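Local coordinates for ribosomal-protein-alanine acetyltransferase (Clostridium acetobutylicum, PDB 3DNS) that probably transfers an acetyl group to the N-terminal alanine of a ribosomal protein, this chain being the N-terminal domain of a longer enzyme of the acetyltransferase family, at residues M4-I12 and Y63-F74; I30-V38 and F49-I60. All blocks are in the same frame, centred on the assembly; numbering follows the deposited sequence.

Contact 1: residues M4-I12 and Y63-F74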
loop_
_atom_site.group_PDB
_atom_site.type_symbol
_atom_site.label_atom_id
_atom_site.label_comp_id
_atom_site.label_asym_id
_atom_site.label_seq_id
_atom_site.Cartn_x
_atom_site.Cartn_y
_atom_site.Cartn_z
HETATM N N MSE A 4 -6.760 -13.637 -14.170
HETATM C CA MSE A 4 -5.663 -12.953 -13.494
HETATM C C MSE A 4 -4.303 -13.317 -14.078
HETATM O O MSE A 4 -4.176 -14.220 -14.945
HETATM C CB MSE A 4 -5.648 -13.393 -12.045
HETATM C CG MSE A 4 -5.143 -14.839 -11.911
HETATM SE SE MSE A 4 -4.900 -15.387 -10.090
HETATM C CE MSE A 4 -6.665 -15.003 -9.464
ATOM N N LEU A 5 -3.296 -12.682 -13.518
ATOM C CA LEU A 5 -1.917 -12.985 -13.789
ATOM C C LEU A 5 -1.179 -13.276 -12.506
ATOM O O LEU A 5 -1.329 -12.605 -11.526
ATOM C CB LEU A 5 -1.228 -11.887 -14.579
ATOM C CG LEU A 5 -1.828 -11.548 -15.919
ATOM C CD1 LEU A 5 -1.219 -10.320 -16.464
ATOM C CD2 LEU A 5 -1.749 -12.672 -16.909
ATOM N N LYS A 6 -0.374 -14.316 -12.580
ATOM C CA LYS A 6 0.240 -14.971 -11.476
ATOM C C LYS A 6 1.731 -14.903 -11.719
ATOM O O LYS A 6 2.193 -15.166 -12.786
ATOM C CB LYS A 6 -0.215 -16.436 -11.523
ATOM C CG LYS A 6 -0.436 -17.177 -10.222
ATOM C CD LYS A 6 -1.165 -18.505 -10.485
ATOM C CE LYS A 6 -0.979 -19.597 -9.416
ATOM N NZ LYS A 6 -1.345 -21.008 -9.903
ATOM N N GLY A 7 2.473 -14.511 -10.714
ATOM C CA GLY A 7 3.894 -14.661 -10.696
ATOM C C GLY A 7 4.197 -15.431 -9.442
ATOM O O GLY A 7 3.287 -15.843 -8.771
ATOM N N LYS A 8 5.474 -15.586 -9.119
ATOM C CA LYS A 8 5.891 -16.351 -7.936
ATOM C C LYS A 8 5.431 -15.670 -6.665
ATOM O O LYS A 8 4.892 -16.311 -5.766
ATOM C CB LYS A 8 7.409 -16.528 -7.922
ATOM C CG LYS A 8 7.971 -17.300 -6.704
ATOM C CD LYS A 8 9.418 -17.854 -6.976
ATOM C CE LYS A 8 9.962 -18.698 -5.807
ATOM N NZ LYS A 8 11.007 -19.738 -6.196
ATOM N N TYR A 9 5.612 -14.357 -6.587
ATOM C CA TYR A 9 5.184 -13.645 -5.373
ATOM C C TYR A 9 4.077 -12.633 -5.540
ATOM O O TYR A 9 3.655 -12.024 -4.580
ATOM C CB TYR A 9 6.387 -12.970 -4.732
ATOM C CG TYR A 9 7.352 -13.986 -4.202
ATOM C CD1 TYR A 9 6.971 -14.875 -3.215
ATOM C CD2 TYR A 9 8.638 -14.083 -4.709
ATOM C CE1 TYR A 9 7.875 -15.841 -2.733
ATOM C CE2 TYR A 9 9.524 -15.041 -4.240
ATOM C CZ TYR A 9 9.126 -15.894 -3.264
ATOM O OH TYR A 9 9.993 -16.822 -2.815
ATOM N N THR A 10 3.603 -12.431 -6.747
ATOM C CA THR A 10 2.649 -11.362 -6.974
ATOM C C THR A 10 1.451 -11.852 -7.774
ATOM O O THR A 10 1.474 -12.931 -8.350
ATOM C CB THR A 10 3.352 -10.112 -7.668
ATOM O OG1 THR A 10 3.984 -10.514 -8.895
ATOM C CG2 THR A 10 4.423 -9.505 -6.735
ATOM N N LYS A 11 0.397 -11.024 -7.779
ATOM C CA LYS A 11 -0.816 -11.250 -8.553
ATOM C C LYS A 11 -1.277 -9.924 -9.191
ATOM O O LYS A 11 -1.166 -8.863 -8.577
ATOM C CB LYS A 11 -1.925 -11.831 -7.652
ATOM C CG LYS A 11 -1.475 -13.060 -6.874
ATOM C CD LYS A 11 -2.613 -13.680 -5.975
ATOM C CE LYS A 11 -2.259 -15.114 -5.520
ATOM N NZ LYS A 11 -3.190 -15.735 -4.495
ATOM N N ILE A 12 -1.767 -10.004 -10.431
ATOM C CA ILE A 12 -2.329 -8.842 -11.109
ATOM C C ILE A 12 -3.764 -9.245 -11.534
ATOM O O ILE A 12 -3.967 -10.265 -12.214
ATOM C CB ILE A 12 -1.495 -8.430 -12.325
ATOM C CG1 ILE A 12 -0.050 -8.074 -11.934
ATOM C CG2 ILE A 12 -2.193 -7.263 -13.069
ATOM C CD1 ILE A 12 0.856 -7.886 -13.149
ATOM N N TYR A 63 10.241 -7.491 -6.449
ATOM C CA TYR A 63 8.785 -7.623 -6.686
ATOM C C TYR A 63 8.361 -6.785 -7.866
ATOM O O TYR A 63 7.637 -7.240 -8.740
ATOM C CB TYR A 63 7.971 -7.262 -5.425
ATOM C CG TYR A 63 7.759 -8.427 -4.476
ATOM C CD1 TYR A 63 8.835 -9.181 -3.991
ATOM C CD2 TYR A 63 6.466 -8.795 -4.072
ATOM C CE1 TYR A 63 8.626 -10.280 -3.085
ATOM C CE2 TYR A 63 6.247 -9.865 -3.194
ATOM C CZ TYR A 63 7.324 -10.605 -2.707
ATOM O OH TYR A 63 7.047 -11.643 -1.851
ATOM N N ILE A 64 8.841 -5.548 -7.912
ATOM C CA ILE A 64 8.573 -4.679 -9.056
ATOM C C ILE A 64 9.020 -5.324 -10.355
ATOM O O ILE A 64 8.295 -5.291 -11.333
ATOM C CB ILE A 64 9.221 -3.320 -8.859
ATOM C CG1 ILE A 64 8.679 -2.638 -7.575
ATOM C CG2 ILE A 64 8.969 -2.398 -10.044
ATOM C CD1 ILE A 64 7.231 -2.848 -7.405
ATOM N N LYS A 65 10.236 -5.871 -10.363
ATOM C CA LYS A 65 10.764 -6.608 -11.516
ATOM C C LYS A 65 9.813 -7.722 -11.938
ATOM O O LYS A 65 9.609 -7.944 -13.150
ATOM C CB LYS A 65 12.154 -7.216 -11.239
ATOM C CG LYS A 65 13.304 -6.284 -11.552
ATOM C CD LYS A 65 14.698 -6.931 -11.344
ATOM C CE LYS A 65 15.420 -6.414 -10.099
ATOM N NZ LYS A 65 16.924 -6.645 -10.175
ATOM N N GLU A 66 9.295 -8.448 -10.962
ATOM C CA GLU A 66 8.355 -9.530 -11.254
ATOM C C GLU A 66 7.073 -8.965 -11.853
ATOM O O GLU A 66 6.536 -9.486 -12.849
ATOM C CB GLU A 66 8.051 -10.356 -10.010
ATOM C CG GLU A 66 7.001 -11.434 -10.241
ATOM C CD GLU A 66 6.846 -12.346 -9.050
ATOM O OE1 GLU A 66 7.808 -13.014 -8.680
ATOM O OE2 GLU A 66 5.762 -12.399 -8.479
ATOM N N ILE A 67 6.557 -7.897 -11.272
ATOM C CA ILE A 67 5.285 -7.357 -11.754
ATOM C C ILE A 67 5.429 -6.965 -13.234
ATOM O O ILE A 67 4.625 -7.299 -14.078
ATOM C CB ILE A 67 4.836 -6.145 -10.853
ATOM C CG1 ILE A 67 4.498 -6.634 -9.431
ATOM C CG2 ILE A 67 3.657 -5.340 -11.476
ATOM C CD1 ILE A 67 4.561 -5.544 -8.332
ATOM N N LEU A 68 6.500 -6.248 -13.528
ATOM C CA LEU A 68 6.768 -5.801 -14.867
ATOM C C LEU A 68 6.972 -6.976 -15.821
ATOM O O LEU A 68 6.479 -6.973 -16.922
ATOM C CB LEU A 68 8.000 -4.877 -14.855
ATOM C CG LEU A 68 7.798 -3.458 -14.322
ATOM C CD1 LEU A 68 9.186 -2.810 -14.016
ATOM C CD2 LEU A 68 7.008 -2.576 -15.349
ATOM N N SER A 69 7.680 -8.004 -15.374
ATOM C CA SER A 69 7.962 -9.156 -16.189
ATOM C C SER A 69 6.677 -9.904 -16.490
ATOM O O SER A 69 6.432 -10.255 -17.624
ATOM C CB SER A 69 9.033 -10.076 -15.557
ATOM O OG SER A 69 10.275 -9.404 -15.550
ATOM N N VAL A 70 5.878 -10.119 -15.473
ATOM C CA VAL A 70 4.572 -10.763 -15.606
ATOM C C VAL A 70 3.670 -10.042 -16.579
ATOM O O VAL A 70 3.083 -10.684 -17.471
ATOM C CB VAL A 70 3.820 -10.888 -14.216
ATOM C CG1 VAL A 70 2.412 -11.385 -14.416
ATOM C CG2 VAL A 70 4.591 -11.871 -13.210
ATOM N N PHE A 71 3.557 -8.721 -16.414
ATOM C CA PHE A 71 2.643 -7.915 -17.232
ATOM C C PHE A 71 3.149 -7.763 -18.670
ATOM O O PHE A 71 2.378 -7.783 -19.628
ATOM C CB PHE A 71 2.343 -6.579 -16.537
ATOM C CG PHE A 71 1.006 -5.972 -16.915
ATOM C CD1 PHE A 71 -0.186 -6.656 -16.677
ATOM C CD2 PHE A 71 0.934 -4.729 -17.528
ATOM C CE1 PHE A 71 -1.416 -6.088 -17.011
ATOM C CE2 PHE A 71 -0.291 -4.188 -17.906
ATOM C CZ PHE A 71 -1.455 -4.855 -17.651
HETATM N N MSE A 72 4.461 -7.645 -18.853
HETATM C CA MSE A 72 5.015 -7.555 -20.217
HETATM C C MSE A 72 4.774 -8.842 -21.003
HETATM O O MSE A 72 4.412 -8.817 -22.153
HETATM C CB MSE A 72 6.552 -7.283 -20.204
HETATM C CG MSE A 72 7.055 -5.891 -19.793
HETATM SE SE MSE A 72 6.030 -4.415 -20.479
HETATM C CE MSE A 72 4.719 -4.397 -19.011
ATOM N N GLU A 73 5.008 -9.974 -20.368
ATOM C CA GLU A 73 4.737 -11.259 -20.995
ATOM C C GLU A 73 3.284 -11.329 -21.475
ATOM O O GLU A 73 3.015 -11.758 -22.620
ATOM C CB GLU A 73 5.058 -12.441 -20.057
ATOM C CG GLU A 73 4.701 -13.883 -20.639
ATOM C CD GLU A 73 5.665 -14.371 -21.691
ATOM O OE1 GLU A 73 6.734 -13.732 -21.867
ATOM O OE2 GLU A 73 5.374 -15.408 -22.355
ATOM N N PHE A 74 2.378 -10.907 -20.606
ATOM C CA PHE A 74 0.949 -10.765 -20.943
ATOM C C PHE A 74 0.661 -9.863 -22.153
ATOM O O PHE A 74 -0.079 -10.233 -23.042
ATOM C CB PHE A 74 0.194 -10.187 -19.738
ATOM C CG PHE A 74 -1.327 -9.992 -19.967
ATOM C CD1 PHE A 74 -2.158 -11.068 -20.241
ATOM C CD2 PHE A 74 -1.895 -8.724 -19.900
ATOM C CE1 PHE A 74 -3.515 -10.867 -20.434
ATOM C CE2 PHE A 74 -3.222 -8.511 -20.109
ATOM C CZ PHE A 74 -4.037 -9.566 -20.374
#

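Contact 2: residues I30-V38 and F49-I60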
loop_
_atom_site.group_PDB
_atom_site.type_symbol
_atom_site.label_atom_id
_atom_site.label_comp_id
_atom_site.label_asym_id
_atom_site.label_seq_id
_atom_site.Cartn_x
_atom_site.Cartn_y
_atom_site.Cartn_z
ATOM N N ILE A 30 -2.264 -8.528 0.085
ATOM C CA ILE A 30 -2.012 -7.123 0.476
ATOM C C ILE A 30 -1.678 -6.377 -0.835
ATOM O O ILE A 30 -0.970 -6.911 -1.753
ATOM C CB ILE A 30 -0.817 -7.016 1.456
ATOM C CG1 ILE A 30 -1.011 -7.899 2.730
ATOM C CG2 ILE A 30 -0.361 -5.538 1.728
ATOM C CD1 ILE A 30 -2.191 -7.590 3.561
ATOM N N THR A 31 -2.268 -5.176 -0.970
ATOM C CA THR A 31 -2.087 -4.360 -2.165
ATOM C C THR A 31 -0.716 -3.712 -2.199
ATOM O O THR A 31 -0.279 -3.051 -1.266
ATOM C CB THR A 31 -3.233 -3.355 -2.335
ATOM O OG1 THR A 31 -4.435 -4.117 -2.477
ATOM C CG2 THR A 31 -3.047 -2.449 -3.575
ATOM N N ILE A 32 -0.045 -3.964 -3.316
ATOM C CA ILE A 32 1.241 -3.341 -3.642
ATOM C C ILE A 32 0.975 -2.027 -4.386
ATOM O O ILE A 32 1.600 -0.998 -4.098
ATOM C CB ILE A 32 2.076 -4.283 -4.508
ATOM C CG1 ILE A 32 2.319 -5.610 -3.771
ATOM C CG2 ILE A 32 3.396 -3.611 -4.917
ATOM C CD1 ILE A 32 3.061 -6.588 -4.540
ATOM N N GLY A 33 0.059 -2.074 -5.348
ATOM C CA GLY A 33 -0.271 -0.947 -6.197
ATOM C C GLY A 33 -1.315 -1.265 -7.235
ATOM O O GLY A 33 -2.055 -2.293 -7.142
ATOM N N ARG A 34 -1.392 -0.389 -8.230
ATOM C CA ARG A 34 -2.416 -0.539 -9.256
ATOM C C ARG A 34 -1.878 -0.153 -10.616
ATOM O O ARG A 34 -0.939 0.600 -10.717
ATOM C CB ARG A 34 -3.610 0.353 -8.939
ATOM C CG ARG A 34 -4.397 -0.057 -7.766
ATOM C CD ARG A 34 -5.445 0.972 -7.433
ATOM N NE ARG A 34 -6.297 0.430 -6.374
ATOM C CZ ARG A 34 -5.903 0.349 -5.117
ATOM N NH1 ARG A 34 -6.703 -0.159 -4.197
ATOM N NH2 ARG A 34 -4.695 0.803 -4.778
ATOM N N ILE A 35 -2.438 -0.740 -11.650
ATOM C CA ILE A 35 -2.081 -0.408 -13.016
ATOM C C ILE A 35 -3.311 0.219 -13.610
ATOM O O ILE A 35 -4.416 -0.288 -13.398
ATOM C CB ILE A 35 -1.631 -1.671 -13.801
ATOM C CG1 ILE A 35 -0.173 -2.029 -13.451
ATOM C CG2 ILE A 35 -1.755 -1.472 -15.316
ATOM C CD1 ILE A 35 0.183 -3.479 -13.812
ATOM N N PHE A 36 -3.116 1.334 -14.338
ATOM C CA PHE A 36 -4.179 2.032 -15.019
ATOM C C PHE A 36 -3.826 2.138 -16.463
ATOM O O PHE A 36 -2.832 2.774 -16.799
ATOM C CB PHE A 36 -4.337 3.472 -14.453
ATOM C CG PHE A 36 -4.653 3.519 -13.012
ATOM C CD1 PHE A 36 -5.961 3.488 -12.566
ATOM C CD2 PHE A 36 -3.650 3.528 -12.080
ATOM C CE1 PHE A 36 -6.263 3.513 -11.191
ATOM C CE2 PHE A 36 -3.946 3.569 -10.741
ATOM C CZ PHE A 36 -5.250 3.558 -10.295
ATOM N N ILE A 37 -4.645 1.573 -17.339
ATOM C CA ILE A 37 -4.392 1.710 -18.790
ATOM C C ILE A 37 -4.822 3.122 -19.233
ATOM O O ILE A 37 -5.944 3.516 -19.019
ATOM C CB ILE A 37 -5.099 0.629 -19.640
ATOM C CG1 ILE A 37 -4.749 -0.800 -19.133
ATOM C CG2 ILE A 37 -4.752 0.791 -21.141
ATOM C CD1 ILE A 37 -3.319 -1.137 -19.258
ATOM N N VAL A 38 -3.895 3.843 -19.842
ATOM C CA VAL A 38 -4.025 5.259 -20.206
ATOM C C VAL A 38 -4.294 5.350 -21.703
ATOM O O VAL A 38 -5.195 6.084 -22.105
ATOM C CB VAL A 38 -2.798 6.104 -19.673
ATOM C CG1 VAL A 38 -2.753 7.488 -20.212
ATOM C CG2 VAL A 38 -2.835 6.155 -18.099
ATOM N N PHE A 49 0.460 2.604 -20.056
ATOM C CA PHE A 49 -0.202 2.603 -18.742
ATOM C C PHE A 49 0.571 3.319 -17.661
ATOM O O PHE A 49 1.795 3.534 -17.766
ATOM C CB PHE A 49 -0.536 1.210 -18.271
ATOM C CG PHE A 49 0.634 0.290 -18.096
ATOM C CD1 PHE A 49 1.232 0.149 -16.883
ATOM C CD2 PHE A 49 1.075 -0.504 -19.140
ATOM C CE1 PHE A 49 2.268 -0.763 -16.702
ATOM C CE2 PHE A 49 2.110 -1.409 -18.957
ATOM C CZ PHE A 49 2.705 -1.514 -17.720
ATOM N N ARG A 50 -0.177 3.696 -16.621
ATOM C CA ARG A 50 0.373 4.300 -15.408
ATOM C C ARG A 50 0.426 3.248 -14.295
ATOM O O ARG A 50 -0.583 2.578 -14.042
ATOM C CB ARG A 50 -0.469 5.488 -14.953
ATOM C CG ARG A 50 0.049 6.113 -13.666
ATOM C CD ARG A 50 -0.621 7.443 -13.390
ATOM N NE ARG A 50 -0.060 8.549 -14.192
ATOM C CZ ARG A 50 -0.686 9.111 -15.218
ATOM N NH1 ARG A 50 -1.860 8.654 -15.616
ATOM N NH2 ARG A 50 -0.146 10.117 -15.864
HETATM N N MSE A 51 1.596 3.071 -13.674
HETATM C CA MSE A 51 1.713 2.111 -12.581
HETATM C C MSE A 51 1.948 2.846 -11.278
HETATM O O MSE A 51 2.892 3.568 -11.148
HETATM C CB MSE A 51 2.824 1.132 -12.804
HETATM C CG MSE A 51 2.908 0.077 -11.696
HETATM SE SE MSE A 51 4.239 -1.373 -12.120
HETATM C CE MSE A 51 5.837 -0.308 -11.852
ATOM N N LYS A 52 1.004 2.740 -10.373
ATOM C CA LYS A 52 1.100 3.366 -9.069
ATOM C C LYS A 52 1.581 2.275 -8.129
ATOM O O LYS A 52 1.116 1.132 -8.196
ATOM C CB LYS A 52 -0.257 3.907 -8.625
ATOM C CG LYS A 52 -0.702 5.107 -9.473
ATOM C CD LYS A 52 -1.915 5.786 -8.858
ATOM C CE LYS A 52 -2.332 6.994 -9.654
ATOM N NZ LYS A 52 -1.129 7.890 -9.773
ATOM N N ILE A 53 2.568 2.609 -7.315
ATOM C CA ILE A 53 3.099 1.691 -6.306
ATOM C C ILE A 53 3.042 2.422 -5.021
ATOM O O ILE A 53 3.465 3.569 -4.975
ATOM C CB ILE A 53 4.579 1.266 -6.549
ATOM C CG1 ILE A 53 4.736 0.569 -7.904
ATOM C CG2 ILE A 53 5.011 0.331 -5.474
ATOM C CD1 ILE A 53 3.987 -0.835 -7.992
ATOM N N TYR A 54 2.501 1.783 -3.993
ATOM C CA TYR A 54 2.364 2.429 -2.698
ATOM C C TYR A 54 3.772 2.723 -2.174
ATOM O O TYR A 54 4.742 1.984 -2.444
ATOM C CB TYR A 54 1.592 1.547 -1.707
ATOM C CG TYR A 54 0.058 1.587 -1.823
ATOM C CD1 TYR A 54 -0.620 2.805 -2.037
ATOM C CD2 TYR A 54 -0.718 0.432 -1.655
ATOM C CE1 TYR A 54 -1.978 2.865 -2.091
ATOM C CE2 TYR A 54 -2.118 0.496 -1.760
ATOM C CZ TYR A 54 -2.719 1.719 -1.975
ATOM O OH TYR A 54 -4.065 1.864 -2.069
ATOM N N LYS A 55 3.898 3.801 -1.440
ATOM C CA LYS A 55 5.199 4.177 -0.887
ATOM C C LYS A 55 5.666 3.083 0.066
ATOM O O LYS A 55 4.979 2.742 1.017
ATOM C CB LYS A 55 5.148 5.577 -0.212
ATOM C CG LYS A 55 6.541 6.153 0.160
ATOM C CD LYS A 55 6.393 7.583 0.649
ATOM C CE LYS A 55 7.699 8.387 0.769
ATOM N NZ LYS A 55 7.437 9.858 1.056
ATOM N N GLN A 56 6.835 2.516 -0.210
ATOM C CA GLN A 56 7.310 1.353 0.515
ATOM C C GLN A 56 8.258 1.758 1.616
ATOM O O GLN A 56 9.061 2.670 1.434
ATOM C CB GLN A 56 7.992 0.376 -0.439
ATOM C CG GLN A 56 7.095 -0.186 -1.503
ATOM C CD GLN A 56 5.911 -0.957 -0.975
ATOM O OE1 GLN A 56 4.800 -0.759 -1.416
ATOM N NE2 GLN A 56 6.150 -1.880 -0.075
ATOM N N GLY A 57 8.175 1.065 2.748
ATOM C CA GLY A 57 9.142 1.253 3.832
ATOM C C GLY A 57 10.467 0.537 3.571
ATOM O O GLY A 57 11.523 0.948 4.083
ATOM N N LYS A 58 10.408 -0.516 2.737
ATOM C CA LYS A 58 11.593 -1.264 2.338
ATOM C C LYS A 58 11.769 -1.359 0.807
ATOM O O LYS A 58 10.915 -0.938 0.029
ATOM C CB LYS A 58 11.522 -2.675 2.942
ATOM C CG LYS A 58 10.970 -2.741 4.403
ATOM C CD LYS A 58 11.242 -4.106 5.014
ATOM C CE LYS A 58 10.845 -4.145 6.480
ATOM N NZ LYS A 58 11.921 -3.548 7.264
ATOM N N SER A 59 12.912 -1.905 0.386
ATOM C CA SER A 59 13.155 -2.192 -1.032
ATOM C C SER A 59 12.237 -3.331 -1.428
ATOM O O SER A 59 12.146 -4.307 -0.721
ATOM C CB SER A 59 14.600 -2.585 -1.318
ATOM O OG SER A 59 14.808 -2.693 -2.723
ATOM N N ILE A 60 11.535 -3.191 -2.550
ATOM C CA ILE A 60 10.757 -4.308 -3.100
ATOM C C ILE A 60 11.128 -4.464 -4.551
ATOM O O ILE A 60 10.311 -4.929 -5.345
ATOM C CB ILE A 60 9.276 -4.065 -2.967
ATOM C CG1 ILE A 60 8.919 -2.749 -3.664
ATOM C CG2 ILE A 60 8.876 -4.033 -1.483
ATOM C CD1 ILE A 60 7.427 -2.577 -4.005
#

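Contact 1: residues M4-I12 and Y63-F74
Glu66 reaches from helix 61-78 into the turn between strands 4-6 and 10-14 and holds it through its carboxylate. With CG anti to the backbone N (chi1 176°) and the chain extended beyond it, the carboxylate meets Thr10 coming from the opposite direction. OE2 is gripped twice: Tyr9 N lies 2.7 Å from Glu66 OE2 on its syn lone pair, at an N-H...O angle of 142°, while Thr10 OG1 donates to the anti lone pair of Glu66 OE2 from 2.6 Å. Weak bonds from Tyr9 N to OE1 and from Thr10 N to OE2 add to the grip, which probably favours the ionised carboxylate. Gly7 lets the turn come close, its CA packing on Val70 CG2.

Close packing continues in apolar contacts along the helix. Ile12 CD1 touches Ile67, Val70 and Phe71, lying 3.9 Å from Phe71 CD1. Leu5 crosses Phe74 at about a right angle, its CD1 3.5 Å from Phe74 CG, and the same methyl meets the edge of the Phe71 ring near its plane. Thr10 CG2 slides past Tyr63, 3.4 Å from its CD2.

The looser side is at the ends of the Lys8 and Tyr9 side chains, which lead away from the helix. Tyr9 meets Tyr63 only through CB and the near part of its ring, with Tyr63 OH 3.2 Å from Tyr9 CB; the ring planes are 15° apart but displaced, so the rings barely overlap, their centroids separated by 5.5 Å. Lys8 is exposed.

The helix thus lies against one face of the sheet, at the edge formed by strands 4-6 and 10-14, its axis 8.9 Å from each of the two short strands. Ile67 continues onto Ile24 and Ile32, Phe71 onto Ile35, and Leu68 and Met72 pack on strand 83-89; Tyr63 also packs on Tyr28 of the second subunit.

Contact 2: residues I30-V38 and F49-I60
Arg34 and Lys52 form an antiparallel hydrogen-bonded pair, Arg34 N lying 2.9 Å from Lys52 O. Phe36 and Arg50 form the next such pair, with both N-H...O angles 163°. Between and beyond them, Gly33-Ile53, Ile35-Met51 and Ile37-Phe49 are non-hydrogen-bonded pairs, and the bare Gly33 CA comes within 3.2 Å of Lys52 O in a CA-H...O contact.

On the face bearing Ile35 and Phe49, Ile35 CG2 packs 3.7 Å from Phe49 CD1. Phe49 CG stands between the backbone N and the carbonyl carbon (chi1 61°), which places the ring against this methyl. On the other face, Phe36 CE2 is 3.5 Å from Lys52 CD. Past the end of strand 46-53, Tyr54 N is bound to Ile32 O, and the edge of its ring meets Thr31 O in plane. Arg34, extended from CG to NE, then brings NH2 to 3.0 Å from Tyr54 OH; the hydroxyl lies 24° out of the guanidinium plane.

Further out, Ile32 and Gly33 both face Ile24 in a classic beta bulge, while Phe49 stacks edge-to-face with Phe71 of helix 61-78. Arg50 forms a salt bridge with Glu121. Across the dimer, Tyr54 OH bonds Lys55 O of the second subunit, and Thr31 OG1 receives Gly57 N of that subunit.

The chemistry therefore divides by face and by end: apolar groups turn one face of the hairpin toward the helix, charged and aromatic chains line the other, and Tyr54, held by Arg34 within the chain, carries the polar network into the subunit interface.

Contacts 1 and 2 join around helix 61-78, which follows strand 46-53 in the chain; their centres lie about 12 Å apart. Each is partly buried, with an apolar interior and a more exposed margin. Contact 1 sets a helix against the first strands of the sheet, so its fixed points are side chains and a carboxylate holding a turn. Contact 2 lies within the sheet and rests on backbone bonds between hairpin strands, its polar margin continuing into the second subunit. They meet where Phe71 CD2 is 3.7 Å from Phe49 CZ and where Thr10 CG2 is 3.9 Å from Ile32 CD1, so the apolar packing of the two contacts is continuous between the helix and the sheet.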